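Isomaltose glucohydrolase (Kribbella flavida, PDB 5Z3E) hydrolyses the alpha-1,6-glucosidic linkage of isomaltose from its non-reducing end, giving beta-D-glucose and D-glucose. Local coordinates at residues A[277-280]-A[281-284]; A[335-338]-A[339-343]. The protein carries 1 engineered substitution. All coordinates share one frame; numbering follows the deposited sequence.

Interaction 1 of 2, residues A[277-280]-A[281-284]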
loop_
_atom_site.group_PDB
_atom_site.type_symbol
_atom_site.label_atom_id
_atom_site.label_comp_id
_atom_site.label_asym_id
_atom_site.label_seq_id
_atom_site.Cartn_x
_atom_site.Cartn_y
_atom_site.Cartn_z
ATOM N N LEU A 277 7.189 6.943 -9.875
ATOM C CA LEU A 277 8.467 6.657 -10.573
ATOM C C LEU A 277 8.446 7.254 -12.007
ATOM O O LEU A 277 9.488 7.715 -12.504
ATOM C CB LEU A 277 8.755 5.141 -10.627
ATOM C CG LEU A 277 8.988 4.199 -9.379
ATOM C CD1 LEU A 277 9.356 2.696 -9.603
ATOM C CD2 LEU A 277 10.087 4.852 -8.587
ATOM N N VAL A 278 7.295 7.177 -12.655
ATOM C CA VAL A 278 7.076 7.729 -14.004
ATOM C C VAL A 278 5.667 8.402 -14.072
ATOM O O VAL A 278 4.872 7.972 -13.284
ATOM C CB VAL A 278 7.146 6.639 -15.094
ATOM C CG1 VAL A 278 8.504 6.057 -15.202
ATOM C CG2 VAL A 278 6.157 5.546 -14.886
ATOM N N PRO A 279 5.503 9.372 -14.979
ATOM C CA PRO A 279 4.085 9.930 -15.122
ATOM C C PRO A 279 3.094 8.832 -15.676
ATOM O O PRO A 279 3.492 7.898 -16.352
ATOM C CB PRO A 279 4.306 11.091 -16.123
ATOM C CG PRO A 279 5.703 11.416 -16.028
ATOM C CD PRO A 279 6.471 10.122 -15.805
ATOM N N PRO A 280 1.754 9.038 -15.489
ATOM C CA PRO A 280 0.772 8.105 -16.091
ATOM C C PRO A 280 0.883 7.980 -17.585
ATOM O O PRO A 280 0.523 6.960 -18.137
ATOM C CB PRO A 280 -0.589 8.697 -15.675
ATOM C CG PRO A 280 -0.257 9.462 -14.441
ATOM C CD PRO A 280 1.128 10.029 -14.608
ATOM N N ASP A 281 1.356 9.043 -18.254
ATOM C CA ASP A 281 1.469 8.999 -19.714
ATOM C C ASP A 281 2.808 8.494 -20.204
ATOM O O ASP A 281 3.044 8.475 -21.418
ATOM C CB ASP A 281 1.153 10.349 -20.334
ATOM C CG ASP A 281 2.115 11.403 -19.914
ATOM O OD1 ASP A 281 3.057 11.253 -19.171
ATOM O OD2 ASP A 281 2.023 12.525 -20.503
ATOM N N ASP A 282 3.695 8.076 -19.312
ATOM C CA ASP A 282 4.976 7.563 -19.753
ATOM C C ASP A 282 4.795 6.222 -20.474
ATOM O O ASP A 282 3.915 5.435 -20.111
ATOM C CB ASP A 282 5.884 7.381 -18.536
ATOM C CG ASP A 282 7.326 7.180 -18.911
ATOM O OD1 ASP A 282 7.744 6.019 -19.082
ATOM O OD2 ASP A 282 8.034 8.207 -19.000
ATOM N N ASP A 283 5.662 5.934 -21.455
ATOM C CA ASP A 283 5.571 4.645 -22.113
ATOM C C ASP A 283 5.688 3.475 -21.138
ATOM O O ASP A 283 5.012 2.460 -21.306
ATOM C CB ASP A 283 6.630 4.490 -23.204
ATOM C CG ASP A 283 6.466 5.409 -24.395
ATOM O OD1 ASP A 283 5.423 6.052 -24.540
ATOM O OD2 ASP A 283 7.434 5.468 -25.189
ATOM N N VAL A 284 6.541 3.606 -20.117
ATOM C CA VAL A 284 6.692 2.530 -19.161
ATOM C C VAL A 284 5.423 2.345 -18.339
ATOM O O VAL A 284 5.044 1.222 -17.992
ATOM C CB VAL A 284 7.931 2.746 -18.277
ATOM C CG1 VAL A 284 7.968 1.774 -17.095
ATOM C CG2 VAL A 284 9.194 2.615 -19.133
#

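Interaction 2 of 2, residues A[335-338]-A[339-343]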
loop_
_atom_site.group_PDB
_atom_site.type_symbol
_atom_site.label_atom_id
_atom_site.label_comp_id
_atom_site.label_asym_id
_atom_site.label_seq_id
_atom_site.Cartn_x
_atom_site.Cartn_y
_atom_site.Cartn_z
ATOM N N GLY A 335 -12.030 2.114 -18.580
ATOM C CA GLY A 335 -11.311 1.011 -17.972
ATOM C C GLY A 335 -11.359 1.103 -16.463
ATOM O O GLY A 335 -11.506 0.097 -15.753
ATOM N N ALA A 336 -11.216 2.314 -15.931
ATOM C CA ALA A 336 -11.333 2.526 -14.495
ATOM C C ALA A 336 -12.696 2.070 -13.993
ATOM O O ALA A 336 -12.802 1.362 -12.974
ATOM C CB ALA A 336 -11.086 3.973 -14.155
ATOM N N LEU A 337 -13.756 2.469 -14.702
ATOM C CA LEU A 337 -15.107 2.121 -14.310
ATOM C C LEU A 337 -15.330 0.611 -14.355
ATOM O O LEU A 337 -16.025 0.078 -13.501
ATOM C CB LEU A 337 -16.133 2.824 -15.206
ATOM C CG LEU A 337 -16.293 4.317 -14.911
ATOM C CD1 LEU A 337 -17.013 4.987 -16.067
ATOM C CD2 LEU A 337 -17.077 4.506 -13.610
ATOM N N ARG A 338 -14.767 -0.072 -15.348
ATOM C CA ARG A 338 -14.940 -1.511 -15.409
ATOM C C ARG A 338 -14.390 -2.174 -14.153
ATOM O O ARG A 338 -14.980 -3.112 -13.611
ATOM C CB ARG A 338 -14.294 -2.073 -16.660
ATOM C CG ARG A 338 -14.458 -3.577 -16.805
ATOM C CD ARG A 338 -14.117 -4.113 -18.186
ATOM N NE ARG A 338 -12.703 -3.990 -18.490
ATOM C CZ ARG A 338 -11.773 -4.908 -18.209
ATOM N NH1 ARG A 338 -10.525 -4.698 -18.549
ATOM N NH2 ARG A 338 -12.093 -6.061 -17.621
ATOM N N HIS A 339 -13.238 -1.699 -13.691
ATOM C CA HIS A 339 -12.661 -2.238 -12.469
ATOM C C HIS A 339 -13.445 -1.857 -11.226
ATOM O O HIS A 339 -13.592 -2.672 -10.329
ATOM C CB HIS A 339 -11.161 -1.861 -12.404
ATOM C CG HIS A 339 -10.360 -2.584 -13.447
ATOM N ND1 HIS A 339 -10.241 -2.147 -14.760
ATOM C CD2 HIS A 339 -9.741 -3.793 -13.407
ATOM C CE1 HIS A 339 -9.552 -3.046 -15.451
ATOM N NE2 HIS A 339 -9.248 -4.050 -14.662
ATOM N N LEU A 340 -13.965 -0.639 -11.176
ATOM C CA LEU A 340 -14.830 -0.236 -10.081
ATOM C C LEU A 340 -16.063 -1.141 -10.000
ATOM O O LEU A 340 -16.462 -1.574 -8.915
ATOM C CB LEU A 340 -15.227 1.217 -10.211
ATOM C CG LEU A 340 -16.028 1.777 -9.059
ATOM C CD1 LEU A 340 -15.146 1.928 -7.825
ATOM C CD2 LEU A 340 -16.685 3.108 -9.427
ATOM N N ARG A 341 -16.682 -1.413 -11.146
ATOM C CA ARG A 341 -17.869 -2.276 -11.181
ATOM C C ARG A 341 -17.530 -3.679 -10.692
ATOM O O ARG A 341 -18.293 -4.297 -9.959
ATOM C CB ARG A 341 -18.464 -2.323 -12.588
ATOM C CG ARG A 341 -19.066 -1.041 -13.066
ATOM C CD ARG A 341 -19.694 -1.219 -14.454
ATOM N NE ARG A 341 -20.144 0.055 -14.995
ATOM C CZ ARG A 341 -19.537 0.712 -15.980
ATOM N NH1 ARG A 341 -18.451 0.189 -16.548
ATOM N NH2 ARG A 341 -19.976 1.891 -16.344
ATOM N N TRP A 342 -16.386 -4.207 -11.132
ATOM C CA TRP A 342 -15.978 -5.548 -10.689
ATOM C C TRP A 342 -15.832 -5.606 -9.174
ATOM O O TRP A 342 -16.319 -6.531 -8.521
ATOM C CB TRP A 342 -14.670 -5.997 -11.367
ATOM C CG TRP A 342 -14.276 -7.393 -10.969
ATOM C CD1 TRP A 342 -14.696 -8.551 -11.563
ATOM C CD2 TRP A 342 -13.460 -7.792 -9.866
ATOM N NE1 TRP A 342 -14.184 -9.629 -10.921
ATOM C CE2 TRP A 342 -13.419 -9.200 -9.862
ATOM C CE3 TRP A 342 -12.747 -7.094 -8.881
ATOM C CZ2 TRP A 342 -12.716 -9.927 -8.901
ATOM C CZ3 TRP A 342 -12.038 -7.815 -7.957
ATOM C CH2 TRP A 342 -12.028 -9.223 -7.957
ATOM N N ILE A 343 -15.185 -4.599 -8.593
ATOM C CA ILE A 343 -15.030 -4.563 -7.148
ATOM C C ILE A 343 -16.397 -4.558 -6.460
ATOM O O ILE A 343 -16.632 -5.294 -5.507
ATOM C CB ILE A 343 -14.243 -3.328 -6.705
ATOM C CG1 ILE A 343 -12.800 -3.433 -7.217
ATOM C CG2 ILE A 343 -14.325 -3.174 -5.193
ATOM C CD1 ILE A 343 -12.106 -2.095 -7.209
#

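Interaction 1 of 2, residues A[277-280]-A[281-284]
Val278 and Asp282 meet side chain to side chain across a type I beta turn, Pro279 to Asp282, that leads straight into the N-terminus of helix 283-296. The two side chains cross at about a right angle, with Val278 CB packed 3.7 Å from Asp282 CB and Val278 CG1 4.0 Å from Asp282 OD1. The turn is closed by Asp282 N, which donates to Pro279 O at 3.0 Å and approaches from well above the carbonyl plane. Within the turn, the Asp281 side chain folds back toward Pro279: with CG held between its own backbone N and carbonyl carbon (chi1 63°), Asp281 OD1 comes to 3.3 Å from Pro279 CB. Pro279 CD lies 3.9 Å from Asp282 CB. Pro280, at position i+1 of the turn, packs on Val273, and its carbonyl oxygen accepts from Arg289 farther along the helix. Asp282 is the N-cap residue. Its CG stands anti to the backbone N (chi1 -166°), which brings the carboxylate round to the first turn of the helix, where Asp282 OD1 takes the Val284 N-H on its anti side at 2.9 Å, 23° out of the carboxylate plane.

Interaction 2 of 2, residues A[335-338]-A[339-343]
Gly335 O is gripped twice by His339, once through the main chain and once through the ring. The imidazole bond is the shorter, with His339 ND1 donating to Gly335 O at 2.8 Å and an almost straight N-H...O angle of 171°. The oxygen lies nearly in the ring plane, while His339 N reaches the same Gly335 O at 3.2 Å from the opposite face of the peptide carbonyl. A first torsion of -69° sets the imidazole beside its own backbone N and folds it back toward the preceding turn. Both ring nitrogens face acceptor oxygens, ND1 that of Gly335 and NE2 a carboxylate oxygen of Asp297; this fixes the ring's rotation and is consistent with a doubly protonated, probably cationic imidazole. Backbone bonds from Leu340 N to Ala336 O, Arg341 N to Leu337 O and Trp342 N to Arg338 O continue the i to i+4 ladder.

Arg338 runs alongside His339 in the same direction. Its chain bends at chi3, carrying Arg338 NH1 to 3.6 Å from His339 CE1, which lies over one guanidinium face toward its rim; the two planes are inclined 57° to each other. Arg341 instead stays extended and lays its guanidinium face over Leu337 CB, 3.8 Å from Arg341 NH1, while its NE forms a salt bridge with Glu34. On the apolar side, Leu337 CD2 and Leu340 CD2 are 4.4 Å apart. Leu340 also packs on Tyr388 and Leu391 of helix 382-394, and Ala336 and Trp342 pack against helix 317-329. This is an amphipathic alpha-helix of a family 15 glycoside hydrolase, whose catalytic fold is an (alpha/alpha)6 barrel.

Overall arrangement
Both contacts are local and lie within the family 15 region of the chain, yet they hold different elements: 277-284 forms the entry to helix 283-296, whereas 335-343 lies within helix 333-344. Their centres are about 21 Å apart and they do not touch. Interaction 1 is a surface contact in which prolines and acidic residues shape a turn and a carboxylate caps the helix. Interaction 2 is largely buried, with a regular backbone ladder, a histidine returning to a main-chain carbonyl, and arginines on the more exposed side. A side-chain acceptor thus serves a backbone N-H in the first, and a side-chain donor serves a backbone carbonyl in the second.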